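Local coordinates for protein putative N-acetylneuraminate lyase ([Ruminococcus] gnavus ATCC 29149, PDB 6RB7) that is probably an enzyme of the dihydrodipicolinate synthetase family, built on a parallel-stranded beta/alpha barrel and assembled from four chains, at residues 166-172 with 194-200; 136-141 with 154-159; 219-225 with 236-242; 180-185 with 209-214. All blocks are in the same frame, centred on the assembly; numbering follows the deposited sequence.

Contact 1: residues 166-172 with 194-200; sequences DFVIYNI and VIGVANS. Unlike the reference sequence in segment 194-200: Ala-198 (reference Lys).
This is a parallel strand pairing in the wall of the beta/alpha barrel, where strand 166-171 lies against strand 194-199, the axes of the two short segments 26° apart. Five backbone hydrogen bonds run from Ile-195 N to Phe-167 O at one end to Ser-200 N to Asn-171 O, 2.8 Å, at the other. CA-H...O contacts run between them, such as Val-197 CA to Ile-169 O at 3.2 Å. The face carrying Phe-167, Ile-169 and Asn-171 turns to the surrounding helices 148-160 and 204-214. On the opposite face, Val-168, Tyr-170 and Ala-198 turn into the barrel. Ala-198 stands where the reference sequence has lysine, and its CB meets Tyr-170 CD2 at 3.6 Å, while its carbonyl O lies over one face of that ring. With CG anti to the backbone N (chi1 -161°), the Tyr-170 ring runs along the strand toward Ser-200, and its OH is hydrogen-bonded to Ser-200 OG at 2.8 Å. At the other end Ile-195 CG2 packs on Asp-166 CG at 3.6 Å, the carboxylate being held by Tyr-38. Two buried asparagine amides lie side by side on the helix-facing side, where the OD1 of Asn-171 accepts from Leu-180 N. Asn-171 ND2 donates to Asn-199 OD1 over 2.8 Å, almost straight at 175° and within the amide plane of Asn-171.

Contact 2: residues 136-141 with 154-159; sequences IAAIPP and YWNAIS
Pro-141 overlaps one face of the Tyr-154 ring, its CG 4.0 Å from the ring centroid in a CH-pi contact displaced toward the rim. Ile-158 CD1 sits over the centre of the other face, so the phenol is sandwiched between proline and isoleucine. The indole of Trp-155 meets the loop after strand 135-138 with its edge. Its NE1 donates to Ile-139 O over 2.9 Å, nearly straight at 173° and in the indole plane, although the donor stands above the carbonyl plane. A first torsion of -71°, with CG beside the backbone N, carries the indole to this carbonyl. Ala-138 CB touches the pyrrole side at CD1, 3.6 Å away, and Pro-140 runs alongside the benzo part, with CB 3.9 Å from CZ2. Earlier on the strand, Ile-136 CD1 reaches Ile-158 CG2 at 3.9 Å. This is the strand-to-helix packing of a beta-alpha-beta unit, completed by strand 166-171. Pro-309 of a second subunit also packs on Pro-141 and Tyr-154. A water donates to both Pro-140 O and Tyr-154 OH, and the hydroxyl also bonds Cys-115 O. The chemistry implies a largely apolar interface in which the hydrogen bond to Ile-139 O satisfies the buried indole N-H and probably helps to fix the ring's rotation.

Contact 3: residues 219-225 with 236-242; sequences IIFNGPD and AEGAIGG
Phe-221 and Ile-240 form the tight part of this parallel strand pair: Ile-240 CD1 sits over one face of the phenyl ring, 3.9 Å from its centroid, a CH-pi contact. Gly-238 has no side chain, and Phe-221 CD2 comes within 3.7 Å of its CA. The backbones are joined by Gly-238 N to Ile-220 O, by Asn-222 N to Gly-238 O at 2.9 Å, and by Ile-240 N to Asn-222 O. In the middle one the donor stands above the carbonyl plane.

The two ends are looser and use water. At one, a water accepts from Ile-220 N and Glu-237 N and lies 2.7 Å from Glu-237 OE1, which also makes a salt bridge with Lys-211. At the other, beyond the last strand bond, a water donates to Asp-225 OD1 over 2.8 Å and accepts from Gly-242 N. Thr-243 holds Asp-225 OD2, and 2-amino-2-hydroxymethyl-propane-1,3-diol is hydrogen-bonded to Asp-225 N.

The pair belongs to a beta-alpha-beta unit of the barrel whose connecting helix is 228-234. Strand 219-222 has strand 194-199 on its other flank, strand 238-241 is followed across the sheet by 41-43, and helix 204-214 packs on Ile-220, Asn-222 and Ala-236.

Contact 4: residues 180-185 with 209-214; sequences LTQNLF and MFKQAA
Phe-210 and the residues meeting it join the start of helix 182-188 to the last turns of helix 204-214. The packing has no hydrogen bond between its two sides. Among the apolar contacts, Leu-180 CD2 stands over a face of the Phe-210 ring in a CH-pi contact, 4.1 Å from the centroid. The Phe-185 ring meets Phe-210 obliquely, planes 79° apart, with Phe-185 CD2 3.7 Å from Phe-210 CD1. Phe-185 CG, anti to its backbone N (chi1 -172°), sends the ring across to the other helix, where Phe-185 CE2 also reaches Ala-214 CB at 3.8 Å.

Carbonyl oxygens form a second kind, each facing a ring edge in its plane: Leu-180 O lies 3.3 Å from Phe-210 CZ, and Phe-210 O lies 3.5 Å from Phe-185 CE2.

The third kind involves the amide of Gln-182, a partly exposed residue. Its chain bends at chi2, bringing NE2 to Phe-210 CD1 at 3.4 Å, with amide and ring planes 44° apart; NE2 also lies against Met-209 CB, and OE1 near Ala-213 CB.

Within the first segment, Thr-181 OG1 caps the helix by accepting from Leu-184 N, and Glu-148 is its second partner. Both helices back onto strand 194-199, where Phe-185, Phe-210 and, from the loop before the first helix, Leu-180 touch Val-197. Helix 148-160 flanks Leu-180 and Leu-184, strand 219-222 lies under Phe-210, and Tyr-278 of a third subunit packs on Met-209.

Along the chain contact 2 closes first and contact 3 opens last, while the segments of contacts 1 and 4 alternate: strand 166-171, helix 182-188, strand 194-199, helix 204-214. Contacts 1, 2 and 3 share one parallel sheet, with strands 135-138, 166-171, 194-199, 219-222 and 238-241 adjacent in that order. The centre of contact 1 is about 9 Å from that of contact 2 and 10 Å from that of contact 3; contacts 2 and 3 are about 18 Å apart and do not touch. Contact 4 is about 11 Å from contact 1. Contacts 1 and 3 join strands within the barrel wall, contact 2 ties a strand to its covering helix, and contact 4 joins two helices of the outer layer.

Contact 1: residues 166-172 with 194-200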
loop_
_atom_site.group_PDB
_atom_site.type_symbol
_atom_site.label_atom_id
_atom_site.label_comp_id
_atom_site.label_asym_id
_atom_site.label_seq_id
_atom_site.Cartn_x
_atom_site.Cartn_y
_atom_site.Cartn_z
ATOM N N ASP A 166 28.065 9.521 18.129
ATOM C CA ASP A 166 26.642 9.878 17.934
ATOM C C ASP A 166 26.009 8.980 16.853
ATOM O O ASP A 166 26.669 8.631 15.865
ATOM C CB ASP A 166 26.480 11.326 17.524
ATOM C CG ASP A 166 26.850 12.356 18.581
ATOM O OD1 ASP A 166 26.970 11.997 19.776
ATOM O OD2 ASP A 166 26.987 13.513 18.209
ATOM N N PHE A 167 24.735 8.645 17.032
ATOM C CA PHE A 167 24.032 7.687 16.146
ATOM C C PHE A 167 22.731 8.337 15.667
ATOM O O PHE A 167 21.883 8.776 16.480
ATOM C CB PHE A 167 23.732 6.386 16.864
ATOM C CG PHE A 167 23.197 5.288 15.987
ATOM C CD1 PHE A 167 21.858 5.235 15.637
ATOM C CD2 PHE A 167 24.035 4.279 15.550
ATOM C CE1 PHE A 167 21.380 4.197 14.843
ATOM C CE2 PHE A 167 23.558 3.256 14.739
ATOM C CZ PHE A 167 22.231 3.213 14.401
ATOM N N VAL A 168 22.534 8.321 14.360
ATOM C CA VAL A 168 21.303 8.820 13.668
ATOM C C VAL A 168 20.552 7.663 13.031
ATOM O O VAL A 168 21.111 6.953 12.174
ATOM C CB VAL A 168 21.641 9.877 12.616
ATOM C CG1 VAL A 168 20.399 10.381 11.918
ATOM C CG2 VAL A 168 22.411 11.054 13.228
ATOM N N ILE A 169 19.269 7.507 13.379
ATOM C CA ILE A 169 18.390 6.536 12.694
ATOM C C ILE A 169 17.910 7.177 11.402
ATOM O O ILE A 169 17.445 8.328 11.466
ATOM C CB ILE A 169 17.194 6.222 13.599
ATOM C CG1 ILE A 169 17.646 5.581 14.903
ATOM C CG2 ILE A 169 16.154 5.403 12.847
ATOM C CD1 ILE A 169 16.582 5.684 15.985
ATOM N N TYR A 170 17.961 6.462 10.289
ATOM C CA TYR A 170 17.438 6.970 9.004
ATOM C C TYR A 170 16.110 6.277 8.735
ATOM O O TYR A 170 16.090 5.063 8.434
ATOM C CB TYR A 170 18.464 6.824 7.894
ATOM C CG TYR A 170 18.181 7.700 6.703
ATOM C CD1 TYR A 170 17.106 7.460 5.894
ATOM C CD2 TYR A 170 18.983 8.801 6.407
ATOM C CE1 TYR A 170 16.854 8.241 4.777
ATOM C CE2 TYR A 170 18.690 9.634 5.337
ATOM C CZ TYR A 170 17.601 9.376 4.542
ATOM O OH TYR A 170 17.299 10.158 3.450
ATOM N N ASN A 171 15.004 7.041 8.811
ATOM C CA ASN A 171 13.642 6.503 8.593
ATOM C C ASN A 171 13.258 6.696 7.135
ATOM O O ASN A 171 13.158 7.831 6.690
ATOM C CB ASN A 171 12.648 7.160 9.541
ATOM C CG ASN A 171 11.271 6.557 9.466
ATOM O OD1 ASN A 171 11.154 5.333 9.437
ATOM N ND2 ASN A 171 10.233 7.397 9.405
ATOM N N ILE A 172 13.084 5.609 6.403
ATOM C CA ILE A 172 12.732 5.666 4.953
ATOM C C ILE A 172 11.825 4.483 4.629
ATOM O O ILE A 172 12.203 3.552 3.922
ATOM C CB ILE A 172 14.007 5.786 4.106
ATOM C CG1 ILE A 172 13.652 5.955 2.624
ATOM C CG2 ILE A 172 14.990 4.657 4.377
ATOM C CD1 ILE A 172 14.627 6.822 1.871
ATOM N N VAL A 194 22.172 7.626 20.650
ATOM C CA VAL A 194 21.146 8.058 19.641
ATOM C C VAL A 194 20.897 9.552 19.843
ATOM O O VAL A 194 20.478 9.957 20.923
ATOM C CB VAL A 194 19.867 7.229 19.735
ATOM C CG1 VAL A 194 18.792 7.784 18.822
ATOM C CG2 VAL A 194 20.160 5.760 19.354
ATOM N N ILE A 195 21.096 10.337 18.776
ATOM C CA ILE A 195 20.900 11.799 18.796
ATOM C C ILE A 195 19.654 12.182 18.026
ATOM O O ILE A 195 19.265 13.346 18.127
ATOM C CB ILE A 195 22.129 12.573 18.267
ATOM C CG1 ILE A 195 22.455 12.261 16.805
ATOM C CG2 ILE A 195 23.321 12.368 19.179
ATOM C CD1 ILE A 195 23.327 13.303 16.152
ATOM N N GLY A 196 19.026 11.245 17.305
ATOM C CA GLY A 196 17.823 11.615 16.557
ATOM C C GLY A 196 17.667 10.852 15.274
ATOM O O GLY A 196 18.107 9.713 15.188
ATOM N N VAL A 197 16.902 11.438 14.371
ATOM C CA VAL A 197 16.266 10.721 13.240
ATOM C C VAL A 197 16.421 11.585 11.992
ATOM O O VAL A 197 16.024 12.753 12.038
ATOM C CB VAL A 197 14.775 10.442 13.461
ATOM C CG1 VAL A 197 14.185 9.667 12.308
ATOM C CG2 VAL A 197 14.534 9.746 14.782
ATOM N N ALA A 198 16.937 11.022 10.924
ATOM C CA ALA A 198 16.815 11.600 9.585
ATOM C C ALA A 198 15.542 11.052 8.970
ATOM O O ALA A 198 15.463 9.821 8.749
ATOM C CB ALA A 198 18.036 11.323 8.768
ATOM N N ASN A 199 14.537 11.898 8.824
ATOM C CA ASN A 199 13.187 11.414 8.455
ATOM C C ASN A 199 12.925 11.647 6.976
ATOM O O ASN A 199 12.726 12.819 6.571
ATOM C CB ASN A 199 12.094 12.082 9.263
ATOM C CG ASN A 199 10.811 11.322 9.022
ATOM O OD1 ASN A 199 10.762 10.145 9.366
ATOM N ND2 ASN A 199 9.848 11.913 8.329
ATOM N N SER A 200 12.765 10.551 6.230
ATOM C CA SER A 200 12.476 10.622 4.773
ATOM C C SER A 200 11.083 10.072 4.446
ATOM O O SER A 200 10.743 10.077 3.264
ATOM C CB SER A 200 13.531 9.965 3.937
ATOM O OG SER A 200 14.656 10.861 3.857
#

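Contact 2: residues 136-141 with 154-159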
loop_
_atom_site.group_PDB
_atom_site.type_symbol
_atom_site.label_atom_id
_atom_site.label_comp_id
_atom_site.label_asym_id
_atom_site.label_seq_id
_atom_site.Cartn_x
_atom_site.Cartn_y
_atom_site.Cartn_z
ATOM N N ILE A 136 27.516 8.435 13.129
ATOM C CA ILE A 136 27.175 7.377 12.169
ATOM C C ILE A 136 25.656 7.326 12.048
ATOM O O ILE A 136 24.954 7.792 12.957
ATOM C CB ILE A 136 27.758 6.010 12.570
ATOM C CG1 ILE A 136 27.327 5.594 13.981
ATOM C CG2 ILE A 136 29.277 6.040 12.410
ATOM C CD1 ILE A 136 27.530 4.092 14.212
ATOM N N ALA A 137 25.207 6.787 10.935
ATOM C CA ALA A 137 23.771 6.664 10.630
ATOM C C ALA A 137 23.453 5.286 10.098
ATOM O O ALA A 137 24.341 4.602 9.554
ATOM C CB ALA A 137 23.342 7.723 9.644
ATOM N N ALA A 138 22.178 4.889 10.178
ATOM C CA ALA A 138 21.754 3.585 9.638
ATOM C C ALA A 138 20.278 3.642 9.243
ATOM O O ALA A 138 19.429 3.980 10.066
ATOM C CB ALA A 138 21.990 2.502 10.641
ATOM N N ILE A 139 20.032 3.267 7.992
ATOM C CA ILE A 139 18.685 2.798 7.576
ATOM C C ILE A 139 18.339 1.543 8.357
ATOM O O ILE A 139 19.213 0.921 8.989
ATOM C CB ILE A 139 18.626 2.587 6.062
ATOM C CG1 ILE A 139 19.595 1.516 5.569
ATOM C CG2 ILE A 139 18.783 3.910 5.332
ATOM C CD1 ILE A 139 19.297 1.062 4.161
ATOM N N PRO A 140 17.090 1.102 8.341
ATOM C CA PRO A 140 16.737 -0.182 8.910
ATOM C C PRO A 140 17.241 -1.319 8.027
ATOM O O PRO A 140 17.646 -1.141 6.864
ATOM C CB PRO A 140 15.190 -0.208 8.895
ATOM C CG PRO A 140 14.758 1.165 8.483
ATOM C CD PRO A 140 15.921 1.747 7.720
ATOM N N PRO A 141 17.106 -2.570 8.520
ATOM C CA PRO A 141 17.248 -3.734 7.654
ATOM C C PRO A 141 16.257 -3.644 6.489
ATOM O O PRO A 141 15.138 -3.149 6.658
ATOM C CB PRO A 141 16.903 -4.906 8.572
ATOM C CG PRO A 141 17.165 -4.372 9.981
ATOM C CD PRO A 141 16.736 -2.917 9.909
ATOM N N TYR A 154 19.799 -4.646 15.437
ATOM C CA TYR A 154 20.684 -4.265 14.324
ATOM C C TYR A 154 21.306 -2.899 14.624
ATOM O O TYR A 154 22.528 -2.737 14.629
ATOM C CB TYR A 154 19.882 -4.260 13.044
ATOM C CG TYR A 154 20.516 -3.721 11.782
ATOM C CD1 TYR A 154 21.432 -4.442 11.040
ATOM C CD2 TYR A 154 20.062 -2.517 11.239
ATOM C CE1 TYR A 154 21.870 -3.995 9.799
ATOM C CE2 TYR A 154 20.509 -2.047 10.011
ATOM C CZ TYR A 154 21.409 -2.797 9.278
ATOM O OH TYR A 154 21.834 -2.400 8.041
ATOM N N TRP A 155 20.473 -1.906 14.920
ATOM C CA TRP A 155 20.986 -0.539 15.212
ATOM C C TRP A 155 21.890 -0.544 16.443
ATOM O O TRP A 155 22.920 0.129 16.433
ATOM C CB TRP A 155 19.839 0.438 15.336
ATOM C CG TRP A 155 19.157 0.734 14.038
ATOM C CD1 TRP A 155 19.689 0.671 12.788
ATOM C CD2 TRP A 155 17.800 1.184 13.871
ATOM N NE1 TRP A 155 18.755 1.075 11.868
ATOM C CE2 TRP A 155 17.606 1.435 12.507
ATOM C CE3 TRP A 155 16.743 1.457 14.754
ATOM C CZ2 TRP A 155 16.378 1.845 11.973
ATOM C CZ3 TRP A 155 15.549 1.889 14.237
ATOM C CH2 TRP A 155 15.366 2.070 12.867
ATOM N N ASN A 156 21.479 -1.238 17.489
ATOM C CA ASN A 156 22.283 -1.274 18.726
ATOM C C ASN A 156 23.614 -1.980 18.463
ATOM O O ASN A 156 24.627 -1.588 19.103
ATOM C CB ASN A 156 21.483 -1.811 19.900
ATOM C CG ASN A 156 20.521 -0.790 20.456
ATOM O OD1 ASN A 156 19.373 -1.166 20.814
ATOM N ND2 ASN A 156 20.939 0.451 20.546
ATOM N N ALA A 157 23.654 -3.005 17.623
ATOM C CA ALA A 157 24.906 -3.714 17.295
ATOM C C ALA A 157 25.826 -2.784 16.549
ATOM O O ALA A 157 27.050 -2.728 16.805
ATOM C CB ALA A 157 24.660 -4.975 16.511
ATOM N N ILE A 158 25.264 -2.018 15.606
ATOM C CA ILE A 158 26.072 -1.050 14.838
ATOM C C ILE A 158 26.599 0.016 15.812
ATOM O O ILE A 158 27.807 0.327 15.782
ATOM C CB ILE A 158 25.206 -0.437 13.713
ATOM C CG1 ILE A 158 24.841 -1.516 12.697
ATOM C CG2 ILE A 158 25.918 0.730 13.066
ATOM C CD1 ILE A 158 23.775 -1.096 11.694
ATOM N N SER A 159 25.746 0.538 16.684
ATOM C CA SER A 159 26.138 1.584 17.646
ATOM C C SER A 159 27.245 1.035 18.574
ATOM O O SER A 159 28.194 1.798 18.877
ATOM C CB SER A 159 24.944 2.050 18.409
ATOM O OG SER A 159 25.323 3.006 19.413
HETATM O O HOH W 1 20.009 -2.321 5.864
#

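Contact 3: residues 219-225 with 236-242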
loop_
_atom_site.group_PDB
_atom_site.type_symbol
_atom_site.label_atom_id
_atom_site.label_comp_id
_atom_site.label_asym_id
_atom_site.label_seq_id
_atom_site.Cartn_x
_atom_site.Cartn_y
_atom_site.Cartn_z
ATOM N N ILE A 219 17.667 15.684 17.636
ATOM C CA ILE A 219 17.488 16.440 16.384
ATOM C C ILE A 219 16.800 15.550 15.361
ATOM O O ILE A 219 17.131 14.358 15.213
ATOM C CB ILE A 219 18.812 17.010 15.840
ATOM C CG1 ILE A 219 18.558 17.871 14.617
ATOM C CG2 ILE A 219 19.832 15.919 15.551
ATOM C CD1 ILE A 219 19.733 18.733 14.233
ATOM N N ILE A 220 15.829 16.145 14.672
ATOM C CA ILE A 220 15.206 15.512 13.495
ATOM C C ILE A 220 15.724 16.228 12.248
ATOM O O ILE A 220 15.746 17.479 12.221
ATOM C CB ILE A 220 13.669 15.523 13.544
ATOM C CG1 ILE A 220 13.141 15.134 14.928
ATOM C CG2 ILE A 220 13.147 14.645 12.429
ATOM C CD1 ILE A 220 13.597 13.776 15.433
ATOM N N PHE A 221 16.196 15.463 11.293
ATOM C CA PHE A 221 16.641 16.008 10.006
ATOM C C PHE A 221 15.543 15.839 8.959
ATOM O O PHE A 221 14.971 14.741 8.830
ATOM C CB PHE A 221 17.886 15.347 9.462
ATOM C CG PHE A 221 19.081 15.302 10.382
ATOM C CD1 PHE A 221 19.181 14.335 11.361
ATOM C CD2 PHE A 221 20.085 16.267 10.290
ATOM C CE1 PHE A 221 20.307 14.256 12.159
ATOM C CE2 PHE A 221 21.172 16.219 11.134
ATOM C CZ PHE A 221 21.275 15.225 12.064
ATOM N N ASN A 222 15.208 16.903 8.248
ATOM C CA ASN A 222 14.243 16.785 7.136
ATOM C C ASN A 222 14.916 16.046 5.969
ATOM O O ASN A 222 15.947 16.544 5.435
ATOM C CB ASN A 222 13.794 18.156 6.671
ATOM C CG ASN A 222 12.753 18.047 5.575
ATOM O OD1 ASN A 222 11.592 17.930 5.893
ATOM N ND2 ASN A 222 13.179 18.041 4.301
ATOM N N GLY A 223 14.325 14.960 5.522
ATOM C CA GLY A 223 14.792 14.146 4.390
ATOM C C GLY A 223 14.186 14.513 3.050
ATOM O O GLY A 223 14.894 14.450 2.051
ATOM N N PRO A 224 12.861 14.735 2.902
ATOM C CA PRO A 224 12.262 15.027 1.580
ATOM C C PRO A 224 12.575 16.466 1.156
ATOM O O PRO A 224 12.019 17.431 1.726
ATOM C CB PRO A 224 10.759 14.821 1.782
ATOM C CG PRO A 224 10.683 13.938 3.022
ATOM C CD PRO A 224 11.813 14.487 3.890
ATOM N N ASP A 225 13.482 16.628 0.184
ATOM C CA ASP A 225 13.992 17.981 -0.152
ATOM C C ASP A 225 12.828 18.891 -0.598
ATOM O O ASP A 225 12.881 20.121 -0.357
ATOM C CB ASP A 225 15.016 17.876 -1.269
ATOM C CG ASP A 225 16.205 16.953 -0.982
ATOM O OD1 ASP A 225 16.230 16.311 0.087
ATOM O OD2 ASP A 225 17.140 16.944 -1.816
ATOM N N ALA A 236 12.009 20.054 12.503
ATOM C CA ALA A 236 13.305 19.521 12.056
ATOM C C ALA A 236 14.314 20.668 12.119
ATOM O O ALA A 236 14.162 21.638 11.385
ATOM C CB ALA A 236 13.226 18.964 10.646
ATOM N N GLU A 237 15.372 20.549 12.895
ATOM C CA GLU A 237 16.418 21.592 12.977
ATOM C C GLU A 237 17.592 21.259 12.051
ATOM O O GLU A 237 18.455 22.092 11.869
ATOM C CB GLU A 237 16.907 21.672 14.422
ATOM C CG GLU A 237 15.802 22.142 15.380
ATOM C CD GLU A 237 16.092 21.638 16.815
ATOM O OE1 GLU A 237 16.128 20.307 17.176
ATOM O OE2 GLU A 237 16.333 22.574 17.603
ATOM N N GLY A 238 17.604 20.066 11.495
ATOM C CA GLY A 238 18.590 19.678 10.473
ATOM C C GLY A 238 17.917 19.295 9.176
ATOM O O GLY A 238 16.695 19.210 9.105
ATOM N N ALA A 239 18.725 19.114 8.159
ATOM C CA ALA A 239 18.254 18.854 6.801
ATOM C C ALA A 239 19.323 18.080 6.052
ATOM O O ALA A 239 20.461 18.588 5.954
ATOM C CB ALA A 239 17.914 20.136 6.127
ATOM N N ILE A 240 18.985 16.871 5.596
ATOM C CA ILE A 240 19.899 15.993 4.824
ATOM C C ILE A 240 19.188 15.708 3.510
ATOM O O ILE A 240 18.077 15.129 3.544
ATOM C CB ILE A 240 20.277 14.716 5.569
ATOM C CG1 ILE A 240 21.045 15.030 6.846
ATOM C CG2 ILE A 240 21.039 13.781 4.651
ATOM C CD1 ILE A 240 21.242 13.838 7.803
ATOM N N GLY A 241 19.816 15.994 2.385
ATOM C CA GLY A 241 19.101 15.896 1.118
ATOM C C GLY A 241 19.991 15.452 -0.037
ATOM O O GLY A 241 21.142 15.897 -0.138
ATOM N N GLY A 242 19.430 14.626 -0.891
ATOM C CA GLY A 242 20.099 14.122 -2.093
ATOM C C GLY A 242 20.256 15.156 -3.182
ATOM O O GLY A 242 21.114 14.955 -4.043
HETATM O O HOH W 2 14.922 18.793 15.356
HETATM O O HOH W 3 16.846 13.571 -0.082
#

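Contact 4: residues 180-185 with 209-214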
loop_
_atom_site.group_PDB
_atom_site.type_symbol
_atom_site.label_atom_id
_atom_site.label_comp_id
_atom_site.label_asym_id
_atom_site.label_seq_id
_atom_site.Cartn_x
_atom_site.Cartn_y
_atom_site.Cartn_z
ATOM N N LEU A 180 10.373 3.394 11.409
ATOM C CA LEU A 180 10.596 3.791 12.793
ATOM C C LEU A 180 9.265 4.179 13.407
ATOM O O LEU A 180 8.775 5.276 13.173
ATOM C CB LEU A 180 11.608 4.934 12.880
ATOM C CG LEU A 180 11.883 5.395 14.309
ATOM C CD1 LEU A 180 12.602 4.325 15.114
ATOM C CD2 LEU A 180 12.689 6.683 14.297
ATOM N N THR A 181 8.690 3.274 14.184
ATOM C CA THR A 181 7.433 3.555 14.910
ATOM C C THR A 181 7.731 4.347 16.181
ATOM O O THR A 181 8.873 4.369 16.659
ATOM C CB THR A 181 6.741 2.265 15.284
ATOM O OG1 THR A 181 7.585 1.484 16.141
ATOM C CG2 THR A 181 6.347 1.492 14.050
ATOM N N GLN A 182 6.684 4.903 16.801
ATOM C CA GLN A 182 6.901 5.605 18.088
ATOM C C GLN A 182 7.462 4.646 19.136
ATOM O O GLN A 182 8.392 5.026 19.861
ATOM C CB GLN A 182 5.621 6.291 18.585
ATOM C CG GLN A 182 5.329 7.656 17.932
ATOM C CD GLN A 182 6.457 8.576 17.494
ATOM O OE1 GLN A 182 7.383 8.991 18.245
ATOM N NE2 GLN A 182 6.349 8.919 16.225
ATOM N N ASN A 183 6.990 3.401 19.192
ATOM C CA ASN A 183 7.451 2.412 20.193
ATOM C C ASN A 183 8.925 2.077 19.928
ATOM O O ASN A 183 9.709 1.937 20.892
ATOM C CB ASN A 183 6.651 1.117 20.168
ATOM C CG ASN A 183 5.281 1.267 20.795
ATOM O OD1 ASN A 183 4.997 2.256 21.459
ATOM N ND2 ASN A 183 4.429 0.269 20.610
ATOM N N LEU A 184 9.308 1.902 18.652
ATOM C CA LEU A 184 10.712 1.566 18.352
ATOM C C LEU A 184 11.598 2.758 18.706
ATOM O O LEU A 184 12.716 2.543 19.197
ATOM C CB LEU A 184 10.831 1.136 16.895
ATOM C CG LEU A 184 12.228 0.800 16.411
ATOM C CD1 LEU A 184 12.985 -0.185 17.250
ATOM C CD2 LEU A 184 12.144 0.313 14.970
ATOM N N PHE A 185 11.115 3.989 18.511
ATOM C CA PHE A 185 11.932 5.163 18.861
ATOM C C PHE A 185 12.108 5.238 20.385
ATOM O O PHE A 185 13.214 5.553 20.826
ATOM C CB PHE A 185 11.353 6.402 18.200
ATOM C CG PHE A 185 12.198 7.645 18.311
ATOM C CD1 PHE A 185 13.586 7.613 18.255
ATOM C CD2 PHE A 185 11.577 8.887 18.355
ATOM C CE1 PHE A 185 14.307 8.790 18.299
ATOM C CE2 PHE A 185 12.310 10.047 18.422
ATOM C CZ PHE A 185 13.676 10.000 18.399
ATOM N N MET A 209 5.914 14.319 15.432
ATOM C CA MET A 209 5.692 13.305 16.489
ATOM C C MET A 209 7.054 12.883 17.051
ATOM O O MET A 209 7.147 12.686 18.286
ATOM C CB MET A 209 4.894 12.123 15.955
ATOM C CG MET A 209 3.457 12.549 15.686
ATOM S SD MET A 209 2.402 11.172 15.215
ATOM C CE MET A 209 3.224 10.545 13.760
ATOM N N PHE A 210 8.039 12.667 16.204
ATOM C CA PHE A 210 9.377 12.241 16.697
ATOM C C PHE A 210 9.934 13.359 17.606
ATOM O O PHE A 210 10.493 13.077 18.684
ATOM C CB PHE A 210 10.337 11.944 15.560
ATOM C CG PHE A 210 10.066 10.716 14.746
ATOM C CD1 PHE A 210 9.611 9.548 15.327
ATOM C CD2 PHE A 210 10.287 10.728 13.385
ATOM C CE1 PHE A 210 9.375 8.427 14.552
ATOM C CE2 PHE A 210 10.102 9.584 12.630
ATOM C CZ PHE A 210 9.583 8.471 13.191
ATOM N N LYS A 211 9.828 14.608 17.181
ATOM C CA LYS A 211 10.394 15.770 17.921
ATOM C C LYS A 211 9.634 15.935 19.237
ATOM O O LYS A 211 10.243 16.167 20.278
ATOM C CB LYS A 211 10.432 17.026 17.052
ATOM C CG LYS A 211 11.042 18.238 17.760
ATOM C CD LYS A 211 12.483 17.984 18.235
ATOM C CE LYS A 211 13.143 19.253 18.718
ATOM N NZ LYS A 211 14.458 18.966 19.320
ATOM N N GLN A 212 8.310 15.849 19.216
ATOM C CA GLN A 212 7.493 15.994 20.445
ATOM C C GLN A 212 7.840 14.890 21.433
ATOM O O GLN A 212 7.968 15.172 22.633
ATOM C CB GLN A 212 6.014 16.033 20.089
ATOM C CG GLN A 212 5.115 16.293 21.293
ATOM C CD GLN A 212 3.755 16.771 20.809
ATOM O OE1 GLN A 212 3.074 16.065 20.043
ATOM N NE2 GLN A 212 3.337 17.940 21.298
ATOM N N ALA A 213 7.992 13.653 20.975
ATOM C CA ALA A 213 8.306 12.528 21.862
ATOM C C ALA A 213 9.709 12.723 22.462
ATOM O O ALA A 213 9.888 12.398 23.647
ATOM C CB ALA A 213 8.254 11.233 21.071
ATOM N N ALA A 214 10.674 13.140 21.672
ATOM C CA ALA A 214 12.108 13.104 22.046
ATOM C C ALA A 214 12.501 14.361 22.831
ATOM O O ALA A 214 13.305 14.223 23.809
ATOM C CB ALA A 214 12.950 12.935 20.821
#